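Local coordinates for protein, Family 18 Chitinase (Crocus vernus, PDB 3SIM) that probably hydrolyses chitin, as a plant chitinase of glycosyl hydrolase family 18 built on a TIM barrel, at residues A[35-40]-A[85-90]; A[92-97]-A[139-144]; A[127-132]-A[163-168]; A[204-209]-A[213-218]. One frame throughout, in Å; residues are numbered along the deposited sequence.

Overall arrangement
All four interactions lie in one TIM barrel. Interactions 1, 2 and 4 are buried; interaction 3 is partly buried. Interaction 1 sits where barrel strand 28-37 runs out, against a small hairpin. Interactions 1, 2 and 3 touch: Y39 meets Q95, and F94 meets the backbone of H128. Interaction 4 lies about 27 Å from interaction 1, centre to centre, and is tied to interaction 3 by the salt bridge D166-K209. Interaction 1 packs valines on each other and on a tyrosine ring; interaction 4 sets a valine on alanine and helix backbone. Interaction 2 adds sulfur beside a ring. Interaction 3 is an offset aromatic stack. A water lies between the segments in interactions 3 and 4.

Interaction 1: residues A[35-40]-A[85-90]; sequences FAVDYT and ASVGSN
V87 overlaps V37 with one methyl and Y39 with the other. The contact lies in a TIM barrel, where strand 28-37 ends and a beta hairpin follows strand 76-83. Both valines are buried. They meet tip to tip, V87 CG2 lying 3.9 Å from V37 CG2. V37 CG1 is anti to its backbone N (chi1 -164°), which places both of its methyls near V87 CG2. V87 CG1 comes obliquely to the Y39 ring, 4.1 Å from CD1. No hydrogen bond crosses between 35-40 and 85-90, so the link is purely apolar.

The hairpin pairs strands 86-87 and 90-91 through a type II' turn from V87 to N90. It is closed by V87 N to N90 O and N90 N to V87 O, both 2.9 Å. G88 takes the turn's first corner with positive phi (59°). V87 sits at the base of this turn, and H45 packs on it from a loop. On the other segment, D38 is the centre of an inverse gamma turn, and its carboxylate is bound by Y126 and W102. At the far end of the Y39 ring, OH is hydrogen-bonded to Q93 N and Q95 NE2.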
loop_
_atom_site.group_PDB
_atom_site.type_symbol
_atom_site.label_atom_id
_atom_site.label_comp_id
_atom_site.label_asym_id
_atom_site.label_seq_id
_atom_site.Cartn_x
_atom_site.Cartn_y
_atom_site.Cartn_z
ATOM N N PHE A 35 -4.212 2.590 -8.622
ATOM C CA PHE A 35 -4.129 1.171 -8.431
ATOM C C PHE A 35 -4.089 0.380 -9.783
ATOM O O PHE A 35 -4.441 0.869 -10.802
ATOM C CB PHE A 35 -5.344 0.672 -7.645
ATOM C CG PHE A 35 -5.475 1.218 -6.257
ATOM C CD1 PHE A 35 -4.932 0.569 -5.204
ATOM C CD2 PHE A 35 -6.170 2.371 -6.018
ATOM C CE1 PHE A 35 -5.063 1.046 -3.962
ATOM C CE2 PHE A 35 -6.299 2.861 -4.750
ATOM C CZ PHE A 35 -5.746 2.200 -3.723
ATOM N N ALA A 36 -3.647 -0.851 -9.709
ATOM C CA ALA A 36 -3.915 -1.849 -10.701
ATOM C C ALA A 36 -5.057 -2.710 -10.178
ATOM O O ALA A 36 -5.011 -3.149 -9.079
ATOM C CB ALA A 36 -2.725 -2.671 -10.983
ATOM N N VAL A 37 -6.080 -2.875 -11.002
ATOM C CA VAL A 37 -7.314 -3.565 -10.692
ATOM C C VAL A 37 -7.715 -4.591 -11.766
ATOM O O VAL A 37 -7.678 -4.295 -12.917
ATOM C CB VAL A 37 -8.512 -2.581 -10.474
ATOM C CG1 VAL A 37 -9.633 -3.245 -9.805
ATOM C CG2 VAL A 37 -8.153 -1.379 -9.709
ATOM N N ASP A 38 -8.147 -5.759 -11.348
ATOM C CA ASP A 38 -8.671 -6.769 -12.250
ATOM C C ASP A 38 -10.171 -6.595 -12.563
ATOM O O ASP A 38 -10.965 -7.455 -12.299
ATOM C CB ASP A 38 -8.320 -8.194 -11.822
ATOM C CG ASP A 38 -8.852 -8.584 -10.429
ATOM O OD1 ASP A 38 -9.002 -7.752 -9.562
ATOM O OD2 ASP A 38 -9.151 -9.732 -10.288
ATOM N N TYR A 39 -10.477 -5.438 -13.124
ATOM C CA TYR A 39 -11.780 -5.022 -13.566
ATOM C C TYR A 39 -11.625 -4.344 -14.914
ATOM O O TYR A 39 -10.591 -3.830 -15.217
ATOM C CB TYR A 39 -12.442 -4.075 -12.560
ATOM C CG TYR A 39 -13.298 -4.699 -11.448
ATOM C CD1 TYR A 39 -14.648 -4.398 -11.322
ATOM C CD2 TYR A 39 -12.751 -5.577 -10.522
ATOM C CE1 TYR A 39 -15.396 -4.960 -10.326
ATOM C CE2 TYR A 39 -13.499 -6.134 -9.536
ATOM C CZ TYR A 39 -14.826 -5.827 -9.434
ATOM O OH TYR A 39 -15.547 -6.359 -8.449
ATOM N N THR A 40 -12.705 -4.340 -15.653
ATOM C CA THR A 40 -12.760 -3.750 -16.968
ATOM C C THR A 40 -12.498 -2.252 -16.938
ATOM O O THR A 40 -12.846 -1.607 -16.032
ATOM C CB THR A 40 -14.103 -4.062 -17.753
ATOM O OG1 THR A 40 -15.224 -3.571 -17.036
ATOM C CG2 THR A 40 -14.255 -5.560 -18.084
ATOM N N ALA A 85 -10.493 0.509 -2.931
ATOM C CA ALA A 85 -11.907 0.517 -2.623
ATOM C C ALA A 85 -12.906 0.469 -3.764
ATOM O O ALA A 85 -13.815 -0.259 -3.684
ATOM C CB ALA A 85 -12.276 1.643 -1.701
ATOM N N SER A 86 -12.699 1.278 -4.777
ATOM C CA SER A 86 -13.633 1.530 -5.851
ATOM C C SER A 86 -12.956 1.685 -7.194
ATOM O O SER A 86 -11.876 2.138 -7.300
ATOM C CB SER A 86 -14.395 2.809 -5.601
ATOM O OG SER A 86 -15.534 2.625 -4.815
ATOM N N VAL A 87 -13.686 1.348 -8.213
ATOM C CA VAL A 87 -13.339 1.619 -9.556
ATOM C C VAL A 87 -14.562 2.316 -10.249
ATOM O O VAL A 87 -15.633 1.787 -10.377
ATOM C CB VAL A 87 -12.831 0.260 -10.096
ATOM C CG1 VAL A 87 -13.750 -0.413 -10.928
ATOM C CG2 VAL A 87 -11.492 0.325 -10.604
ATOM N N GLY A 88 -14.352 3.530 -10.684
ATOM C CA GLY A 88 -15.461 4.364 -11.050
ATOM C C GLY A 88 -16.321 4.505 -9.838
ATOM O O GLY A 88 -15.849 4.897 -8.823
ATOM N N SER A 89 -17.585 4.175 -9.953
ATOM C CA SER A 89 -18.474 4.148 -8.835
ATOM C C SER A 89 -18.735 2.742 -8.297
ATOM O O SER A 89 -19.500 2.583 -7.412
ATOM C CB SER A 89 -19.760 4.963 -9.129
ATOM O OG SER A 89 -20.687 4.332 -9.956
ATOM N N ASN A 90 -18.114 1.739 -8.874
ATOM C CA ASN A 90 -18.362 0.368 -8.498
ATOM C C ASN A 90 -17.406 -0.128 -7.397
ATOM O O ASN A 90 -16.229 0.069 -7.473
ATOM C CB ASN A 90 -18.303 -0.573 -9.700
ATOM C CG ASN A 90 -19.245 -0.180 -10.859
ATOM O OD1 ASN A 90 -20.383 -0.607 -10.929
ATOM N ND2 ASN A 90 -18.739 0.604 -11.758
#

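Interaction 2: residues A[92-97]-A[139-144]; sequences VQFQAA and ECIGRL
A96 and C140 mark the closest backbone approach, with their CA atoms 8.2 Å apart. Segment 92-97 is an irregular loop between strand 90-91 and helix 99-116. Segment 139-144 is regular helix, part of helix 134-150 on the outside of the TIM barrel. At this spacing the backbones do not meet, and side chains fill the interval.

F94 and C140 carry the contact about equally. F94 CG is anti to the backbone N (chi1 -170°), and the ring points its CZ at the helix. C140 CB sits at the ring edge, close to the ring plane, 3.9 Å from F94 CZ. C140 SG is also edge-on: it is 5.2 Å from the F94 ring centroid and 89° off the ring normal. This is a cysteine sulfur-aromatic contact. The same sulfur is 4.0 Å from A96 CB, so it touches both a methyl and a ring edge. I141 runs past F94 in the opposite direction, and its CD1 reaches F94 CE1 obliquely at 4.2 Å.

Y126 and F137 meet the F94 ring edge-to-face, and W102 meets it at about 45°, so it stands in an aromatic cluster. No hydrogen bond or charge pair joins the two segments. Their hold is apolar and probably rests on shape fit, with the edge-on sulfur as a weak polar element.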
loop_
_atom_site.group_PDB
_atom_site.type_symbol
_atom_site.label_atom_id
_atom_site.label_comp_id
_atom_site.label_asym_id
_atom_site.label_seq_id
_atom_site.Cartn_x
_atom_site.Cartn_y
_atom_site.Cartn_z
ATOM N N VAL A 92 -14.933 -2.454 -5.528
ATOM C CA VAL A 92 -14.011 -3.513 -5.898
ATOM C C VAL A 92 -14.100 -4.733 -4.937
ATOM O O VAL A 92 -13.675 -4.711 -3.809
ATOM C CB VAL A 92 -12.533 -3.016 -6.064
ATOM C CG1 VAL A 92 -11.622 -4.119 -6.302
ATOM C CG2 VAL A 92 -12.421 -1.978 -7.136
ATOM N N GLN A 93 -14.675 -5.778 -5.482
ATOM C CA GLN A 93 -14.886 -7.056 -4.832
ATOM C C GLN A 93 -13.864 -8.070 -5.332
ATOM O O GLN A 93 -13.799 -8.277 -6.525
ATOM C CB GLN A 93 -16.301 -7.593 -5.101
ATOM C CG GLN A 93 -17.451 -6.740 -4.539
ATOM C CD GLN A 93 -17.729 -6.936 -3.078
ATOM O OE1 GLN A 93 -18.508 -6.214 -2.519
ATOM N NE2 GLN A 93 -17.057 -7.871 -2.452
ATOM N N PHE A 94 -13.087 -8.683 -4.437
ATOM C CA PHE A 94 -12.226 -9.792 -4.850
ATOM C C PHE A 94 -13.069 -10.965 -5.326
ATOM O O PHE A 94 -13.891 -11.448 -4.626
ATOM C CB PHE A 94 -11.263 -10.303 -3.768
ATOM C CG PHE A 94 -10.227 -11.267 -4.278
ATOM C CD1 PHE A 94 -9.031 -10.822 -4.724
ATOM C CD2 PHE A 94 -10.464 -12.614 -4.369
ATOM C CE1 PHE A 94 -8.117 -11.675 -5.217
ATOM C CE2 PHE A 94 -9.500 -13.446 -4.859
ATOM C CZ PHE A 94 -8.354 -12.966 -5.286
ATOM N N GLN A 95 -12.805 -11.386 -6.541
ATOM C CA GLN A 95 -13.501 -12.477 -7.173
ATOM C C GLN A 95 -12.592 -13.372 -8.003
ATOM O O GLN A 95 -11.947 -12.887 -8.883
ATOM C CB GLN A 95 -14.603 -11.949 -8.096
ATOM C CG GLN A 95 -15.431 -10.816 -7.591
ATOM C CD GLN A 95 -16.563 -10.483 -8.506
ATOM O OE1 GLN A 95 -17.252 -11.343 -8.959
ATOM N NE2 GLN A 95 -16.744 -9.234 -8.776
ATOM N N ALA A 96 -12.573 -14.665 -7.692
ATOM C CA ALA A 96 -11.876 -15.666 -8.489
ATOM C C ALA A 96 -12.788 -16.786 -9.029
ATOM O O ALA A 96 -13.538 -17.378 -8.301
ATOM C CB ALA A 96 -10.753 -16.251 -7.749
ATOM N N ALA A 97 -12.735 -17.018 -10.330
ATOM C CA ALA A 97 -13.442 -18.124 -10.959
ATOM C C ALA A 97 -12.901 -19.516 -10.565
ATOM O O ALA A 97 -13.644 -20.416 -10.348
ATOM C CB ALA A 97 -13.528 -17.954 -12.414
ATOM N N GLU A 139 -4.777 -18.186 -0.926
ATOM C CA GLU A 139 -4.171 -18.992 -1.952
ATOM C C GLU A 139 -3.838 -18.237 -3.236
ATOM O O GLU A 139 -2.762 -18.350 -3.649
ATOM C CB GLU A 139 -5.036 -20.183 -2.327
ATOM C CG GLU A 139 -4.929 -21.388 -1.521
ATOM C CD GLU A 139 -5.939 -22.491 -1.930
ATOM O OE1 GLU A 139 -5.947 -22.925 -3.098
ATOM O OE2 GLU A 139 -6.706 -22.894 -1.053
ATOM N N CYS A 140 -4.753 -17.431 -3.760
ATOM C CA CYS A 140 -4.520 -16.638 -4.933
ATOM C C CYS A 140 -3.361 -15.627 -4.722
ATOM O O CYS A 140 -2.431 -15.626 -5.487
ATOM C CB CYS A 140 -5.792 -15.860 -5.310
ATOM S SG CYS A 140 -7.139 -16.716 -6.152
ATOM N N ILE A 141 -3.448 -14.822 -3.675
ATOM C CA ILE A 141 -2.422 -13.862 -3.371
ATOM C C ILE A 141 -1.080 -14.498 -2.999
ATOM O O ILE A 141 -0.078 -14.040 -3.429
ATOM C CB ILE A 141 -2.840 -12.811 -2.316
ATOM C CG1 ILE A 141 -4.178 -12.190 -2.693
ATOM C CG2 ILE A 141 -1.763 -11.772 -2.095
ATOM C CD1 ILE A 141 -4.149 -11.394 -3.898
ATOM N N GLY A 142 -1.128 -15.533 -2.178
ATOM C CA GLY A 142 0.072 -16.239 -1.769
ATOM C C GLY A 142 0.801 -16.840 -2.965
ATOM O O GLY A 142 1.932 -16.578 -3.113
ATOM N N ARG A 143 0.100 -17.533 -3.858
ATOM C CA ARG A 143 0.713 -18.060 -5.063
ATOM C C ARG A 143 1.271 -16.947 -5.976
ATOM O O ARG A 143 2.330 -17.055 -6.417
ATOM C CB ARG A 143 -0.211 -19.015 -5.830
ATOM C CG ARG A 143 -0.319 -20.397 -5.216
ATOM C CD ARG A 143 -1.376 -21.293 -5.853
ATOM N NE ARG A 143 -1.187 -21.533 -7.258
ATOM C CZ ARG A 143 -1.981 -22.269 -8.014
ATOM N NH1 ARG A 143 -1.713 -22.397 -9.281
ATOM N NH2 ARG A 143 -3.034 -22.841 -7.512
ATOM N N LEU A 144 0.551 -15.852 -6.141
ATOM C CA LEU A 144 1.026 -14.728 -6.929
ATOM C C LEU A 144 2.335 -14.128 -6.401
ATOM O O LEU A 144 3.223 -14.038 -7.151
ATOM C CB LEU A 144 0.011 -13.600 -6.848
ATOM C CG LEU A 144 -0.190 -12.539 -7.920
ATOM C CD1 LEU A 144 -0.692 -11.188 -7.407
ATOM C CD2 LEU A 144 0.853 -12.423 -8.993
#

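Interaction 3: residues A[127-132]-A[163-168]; sequences EHFQNT and PSVDEY
Y168 lies along F129, and its side chain can be followed outward from CB. Y168 CB sits over the face of the F129 ring, 3.9 Å from CZ. Next, Y168 CG stands almost over the centre of that ring. One branch, Y168 CD2, is 3.5 Å from F129 CD2. Further out, Y168 CE1 and CZ lie over F129 CB, with CE1 at 3.5 Å. Each ring thus covers the other residue's CB, giving a CH-pi contact at both ends. The rings form an offset stack, with centroids 4.1 Å apart and planes at 8°, and their side chains run in opposite directions. At the tip, Y168 OH is 2.9 Å from a water. That water donates to F129 O at 2.7 Å, which joins the tyrosine hydroxyl to the loop backbone.

This loop follows TIM-barrel strand 121-125. E127 closes a DxxDxDxE motif (here DGIDIDYE); as in other family 18 chitinases it is probably the proton donor. Helix 166-175 faces the loop with V165 at its N-cap position. V165 CG1 reaches the edge of the F129 ring, 3.7 Å from CE2, and also packs on E127 O at 3.8 Å. With alanine at Y168, the F129 ring is likely to lose its stacking partner and the water its hydroxyl on the helix. F137, from helix 134-150, meets the F129 ring edge-to-face and also touches Y168.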
loop_
_atom_site.group_PDB
_atom_site.type_symbol
_atom_site.label_atom_id
_atom_site.label_comp_id
_atom_site.label_asym_id
_atom_site.label_seq_id
_atom_site.Cartn_x
_atom_site.Cartn_y
_atom_site.Cartn_z
ATOM N N GLU A 127 -10.240 -4.686 -0.321
ATOM C CA GLU A 127 -11.029 -4.290 0.832
ATOM C C GLU A 127 -12.500 -4.872 0.968
ATOM O O GLU A 127 -13.206 -4.589 1.892
ATOM C CB GLU A 127 -10.952 -2.765 1.016
ATOM C CG GLU A 127 -9.516 -2.163 1.062
ATOM C CD GLU A 127 -9.443 -0.660 1.359
ATOM O OE1 GLU A 127 -10.439 -0.005 1.443
ATOM O OE2 GLU A 127 -8.375 -0.131 1.511
ATOM N N HIS A 128 -12.928 -5.615 -0.040
ATOM C CA HIS A 128 -14.239 -6.203 -0.066
ATOM C C HIS A 128 -14.199 -7.643 -0.517
ATOM O O HIS A 128 -13.582 -7.970 -1.466
ATOM C CB HIS A 128 -15.231 -5.344 -0.865
ATOM C CG HIS A 128 -15.215 -3.904 -0.488
ATOM N ND1 HIS A 128 -16.044 -3.384 0.457
ATOM C CD2 HIS A 128 -14.456 -2.882 -0.920
ATOM C CE1 HIS A 128 -15.795 -2.110 0.601
ATOM N NE2 HIS A 128 -14.831 -1.780 -0.215
ATOM N N PHE A 129 -14.833 -8.479 0.276
ATOM C CA PHE A 129 -14.771 -9.919 0.166
ATOM C C PHE A 129 -16.146 -10.670 0.097
ATOM O O PHE A 129 -16.210 -11.815 0.331
ATOM C CB PHE A 129 -13.804 -10.520 1.201
ATOM C CG PHE A 129 -12.428 -9.875 1.257
ATOM C CD1 PHE A 129 -11.381 -10.390 0.555
ATOM C CD2 PHE A 129 -12.185 -8.784 2.005
ATOM C CE1 PHE A 129 -10.117 -9.821 0.613
ATOM C CE2 PHE A 129 -10.938 -8.204 2.041
ATOM C CZ PHE A 129 -9.915 -8.741 1.381
ATOM N N GLN A 130 -17.205 -9.970 -0.243
ATOM C CA GLN A 130 -18.558 -10.484 -0.261
ATOM C C GLN A 130 -18.833 -11.568 -1.309
ATOM O O GLN A 130 -19.777 -12.240 -1.218
ATOM C CB GLN A 130 -19.571 -9.358 -0.390
ATOM C CG GLN A 130 -19.880 -8.608 0.823
ATOM C CD GLN A 130 -20.696 -7.374 0.516
ATOM O OE1 GLN A 130 -21.880 -7.399 0.633
ATOM N NE2 GLN A 130 -20.058 -6.312 0.175
ATOM N N ASN A 131 -17.987 -11.692 -2.301
ATOM C CA ASN A 131 -18.094 -12.717 -3.330
ATOM C C ASN A 131 -16.948 -13.771 -3.325
ATOM O O ASN A 131 -16.689 -14.378 -4.325
ATOM C CB ASN A 131 -18.243 -12.088 -4.722
ATOM C CG ASN A 131 -19.387 -11.106 -4.817
ATOM O OD1 ASN A 131 -20.479 -11.426 -4.525
ATOM N ND2 ASN A 131 -19.103 -9.918 -5.175
ATOM N N THR A 132 -16.261 -13.903 -2.206
ATOM C CA THR A 132 -15.140 -14.773 -2.004
ATOM C C THR A 132 -15.090 -15.360 -0.593
ATOM O O THR A 132 -15.956 -15.151 0.180
ATOM C CB THR A 132 -13.779 -14.088 -2.344
ATOM O OG1 THR A 132 -12.833 -15.076 -2.671
ATOM C CG2 THR A 132 -13.273 -13.196 -1.193
ATOM N N PRO A 163 -8.960 -3.369 10.698
ATOM C CA PRO A 163 -9.607 -4.328 11.575
ATOM C C PRO A 163 -10.745 -5.061 10.871
ATOM O O PRO A 163 -10.766 -6.213 10.960
ATOM C CB PRO A 163 -10.123 -3.477 12.679
ATOM C CG PRO A 163 -9.120 -2.450 12.845
ATOM C CD PRO A 163 -8.688 -2.131 11.415
ATOM N N SER A 164 -11.584 -4.384 10.115
ATOM C CA SER A 164 -12.702 -5.068 9.466
ATOM C C SER A 164 -12.338 -6.127 8.413
ATOM O O SER A 164 -13.106 -6.941 8.150
ATOM C CB SER A 164 -13.778 -4.142 8.961
ATOM O OG SER A 164 -13.250 -3.293 8.044
ATOM N N VAL A 165 -11.139 -6.051 7.861
ATOM C CA VAL A 165 -10.610 -7.052 6.977
ATOM C C VAL A 165 -9.548 -8.000 7.542
ATOM O O VAL A 165 -8.988 -8.753 6.838
ATOM C CB VAL A 165 -10.172 -6.461 5.610
ATOM C CG1 VAL A 165 -11.346 -5.835 4.909
ATOM C CG2 VAL A 165 -9.024 -5.531 5.768
ATOM N N ASP A 166 -9.338 -7.972 8.829
ATOM C CA ASP A 166 -8.291 -8.737 9.441
ATOM C C ASP A 166 -8.408 -10.259 9.208
ATOM O O ASP A 166 -7.433 -10.883 9.127
ATOM C CB ASP A 166 -8.160 -8.445 10.938
ATOM C CG ASP A 166 -7.221 -7.287 11.246
ATOM O OD1 ASP A 166 -6.327 -6.972 10.504
ATOM O OD2 ASP A 166 -7.453 -6.748 12.235
ATOM N N GLU A 167 -9.615 -10.787 9.107
ATOM C CA GLU A 167 -9.834 -12.211 8.953
ATOM C C GLU A 167 -9.187 -12.749 7.662
ATOM O O GLU A 167 -8.510 -13.716 7.691
ATOM C CB GLU A 167 -11.330 -12.589 9.073
ATOM C CG GLU A 167 -11.579 -14.075 8.946
ATOM C CD GLU A 167 -13.022 -14.537 9.134
ATOM O OE1 GLU A 167 -13.934 -13.763 8.988
ATOM O OE2 GLU A 167 -13.216 -15.704 9.415
ATOM N N TYR A 168 -9.402 -12.019 6.578
ATOM C CA TYR A 168 -8.846 -12.265 5.252
ATOM C C TYR A 168 -7.331 -12.140 5.125
ATOM O O TYR A 168 -6.688 -13.031 4.710
ATOM C CB TYR A 168 -9.559 -11.377 4.227
ATOM C CG TYR A 168 -11.056 -11.516 4.278
ATOM C CD1 TYR A 168 -11.680 -12.579 3.715
ATOM C CD2 TYR A 168 -11.819 -10.617 4.985
ATOM C CE1 TYR A 168 -12.997 -12.741 3.805
ATOM C CE2 TYR A 168 -13.184 -10.753 5.063
ATOM C CZ TYR A 168 -13.769 -11.831 4.479
ATOM O OH TYR A 168 -15.109 -11.981 4.521
HETATM O O HOH W 1 -16.593 -13.376 2.502
#

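Interaction 4: residues A[204-209]-A[213-218]; sequences NNAASK and GNVLIS
A207 and V215 come nearest in the backbone, with CA atoms 6.3 Å apart, where the end of helix 196-209 passes strand 215-220. The two belong to a beta-alpha-beta unit of the TIM barrel. Strand 182-184 leads to the helix, and the helix leads back to strand 215-220, which lies parallel to the first. Only three residues separate the two segments, so the chain turns sharply from helix to strand.

V215 is the side chain that spans the gap. Its CG1 is anti to the backbone N (chi1 -172°), which turns CG2 to the helix backbone and leaves CG1 alongside A206 CB. CG1 reaches A206 CB at 4.4 Å. CG2 takes the helix backbone instead, lying 4.1 Å from A206 O and 4.2 Å from A207 CA. The valine thus meets one methyl, A206 CB, and otherwise main-chain atoms. No direct hydrogen bond crosses between the segments. Both V215 and A206 are buried.

Outside the pair, L216 packs on strand 182-184 and I217 on helix 230-243, so neighbouring strand residues serve different layers. The backbone O of V215 is hydrogen-bonded by Y203 OH. K209, on the helix, makes a salt bridge to D166 and also bonds Y185 OH.

A water lies where the chain turns between helix and strand, within hydrogen-bonding distance of two carbonyls: 2.8 Å from A207 O and 2.7 Å from G213 O.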
loop_
_atom_site.group_PDB
_atom_site.type_symbol
_atom_site.label_atom_id
_atom_site.label_comp_id
_atom_site.label_asym_id
_atom_site.label_seq_id
_atom_site.Cartn_x
_atom_site.Cartn_y
_atom_site.Cartn_z
ATOM N N ASN A 204 0.018 -2.141 19.370
ATOM C CA ASN A 204 0.381 -3.366 20.011
ATOM C C ASN A 204 -0.574 -4.536 19.644
ATOM O O ASN A 204 -0.121 -5.613 19.494
ATOM C CB ASN A 204 0.643 -3.209 21.500
ATOM C CG ASN A 204 1.869 -2.283 21.825
ATOM O OD1 ASN A 204 2.977 -2.473 21.442
ATOM N ND2 ASN A 204 1.611 -1.350 22.602
ATOM N N ASN A 205 -1.851 -4.252 19.467
ATOM C CA ASN A 205 -2.822 -5.233 19.032
ATOM C C ASN A 205 -2.461 -5.773 17.613
ATOM O O ASN A 205 -2.437 -6.939 17.421
ATOM C CB ASN A 205 -4.239 -4.669 18.958
ATOM C CG ASN A 205 -4.902 -4.381 20.322
ATOM O OD1 ASN A 205 -4.554 -4.891 21.343
ATOM N ND2 ASN A 205 -5.929 -3.585 20.268
ATOM N N ALA A 206 -2.144 -4.862 16.693
ATOM C CA ALA A 206 -1.726 -5.178 15.337
ATOM C C ALA A 206 -0.427 -6.037 15.233
ATOM O O ALA A 206 -0.402 -6.996 14.506
ATOM C CB ALA A 206 -1.581 -3.976 14.563
ATOM N N ALA A 207 0.561 -5.678 16.050
ATOM C CA ALA A 207 1.824 -6.366 16.233
ATOM C C ALA A 207 1.663 -7.808 16.733
ATOM O O ALA A 207 2.290 -8.664 16.256
ATOM C CB ALA A 207 2.748 -5.594 17.156
ATOM N N SER A 208 0.783 -8.037 17.687
ATOM C CA SER A 208 0.336 -9.262 18.146
ATOM C C SER A 208 -0.492 -10.053 17.112
ATOM O O SER A 208 -0.157 -11.193 17.048
ATOM C CB SER A 208 -0.524 -9.097 19.404
ATOM O OG SER A 208 0.230 -8.457 20.384
ATOM N N LYS A 209 -1.458 -9.488 16.414
ATOM C CA LYS A 209 -2.256 -10.238 15.492
ATOM C C LYS A 209 -1.306 -10.776 14.386
ATOM O O LYS A 209 -1.350 -11.918 14.083
ATOM C CB LYS A 209 -3.342 -9.349 14.882
ATOM C CG LYS A 209 -4.643 -9.087 15.658
ATOM C CD LYS A 209 -5.527 -8.023 15.018
ATOM C CE LYS A 209 -5.062 -6.601 15.303
ATOM N NZ LYS A 209 -5.924 -5.525 14.820
ATOM N N GLY A 213 5.482 -10.216 11.938
ATOM C CA GLY A 213 5.401 -9.423 10.734
ATOM C C GLY A 213 5.822 -8.024 11.150
ATOM O O GLY A 213 5.625 -7.664 12.279
ATOM N N ASN A 214 6.441 -7.254 10.277
ATOM C CA ASN A 214 6.821 -5.917 10.650
ATOM C C ASN A 214 5.679 -4.889 10.289
ATOM O O ASN A 214 5.413 -4.609 9.144
ATOM C CB ASN A 214 8.174 -5.463 10.064
ATOM C CG ASN A 214 9.412 -6.342 10.467
ATOM O OD1 ASN A 214 10.313 -6.364 9.747
ATOM N ND2 ASN A 214 9.415 -6.981 11.558
ATOM N N VAL A 215 5.053 -4.333 11.314
ATOM C CA VAL A 215 3.953 -3.401 11.114
ATOM C C VAL A 215 4.392 -1.924 11.185
ATOM O O VAL A 215 4.791 -1.428 12.203
ATOM C CB VAL A 215 2.806 -3.635 12.150
ATOM C CG1 VAL A 215 1.608 -2.812 11.839
ATOM C CG2 VAL A 215 2.475 -5.076 12.316
ATOM N N LEU A 216 4.263 -1.276 10.052
ATOM C CA LEU A 216 4.299 0.162 9.906
ATOM C C LEU A 216 3.081 0.903 10.494
ATOM O O LEU A 216 1.981 0.433 10.520
ATOM C CB LEU A 216 4.534 0.644 8.470
ATOM C CG LEU A 216 5.493 0.132 7.382
ATOM C CD1 LEU A 216 6.350 1.187 6.858
ATOM C CD2 LEU A 216 6.290 -1.109 7.686
ATOM N N ILE A 217 3.353 2.049 11.041
ATOM C CA ILE A 217 2.319 3.018 11.371
ATOM C C ILE A 217 1.953 3.911 10.171
ATOM O O ILE A 217 2.653 3.951 9.234
ATOM C CB ILE A 217 2.587 3.793 12.642
ATOM C CG1 ILE A 217 3.805 4.709 12.478
ATOM C CG2 ILE A 217 2.698 2.880 13.876
ATOM C CD1 ILE A 217 4.141 5.597 13.667
ATOM N N SER A 218 0.858 4.626 10.269
ATOM C CA SER A 218 0.345 5.399 9.151
ATOM C C SER A 218 -0.592 6.557 9.504
ATOM O O SER A 218 -1.161 6.579 10.518
ATOM C CB SER A 218 -0.329 4.458 8.153
ATOM O OG SER A 218 -1.466 3.924 8.649
HETATM O O HOH W 2 4.531 -7.973 14.774
#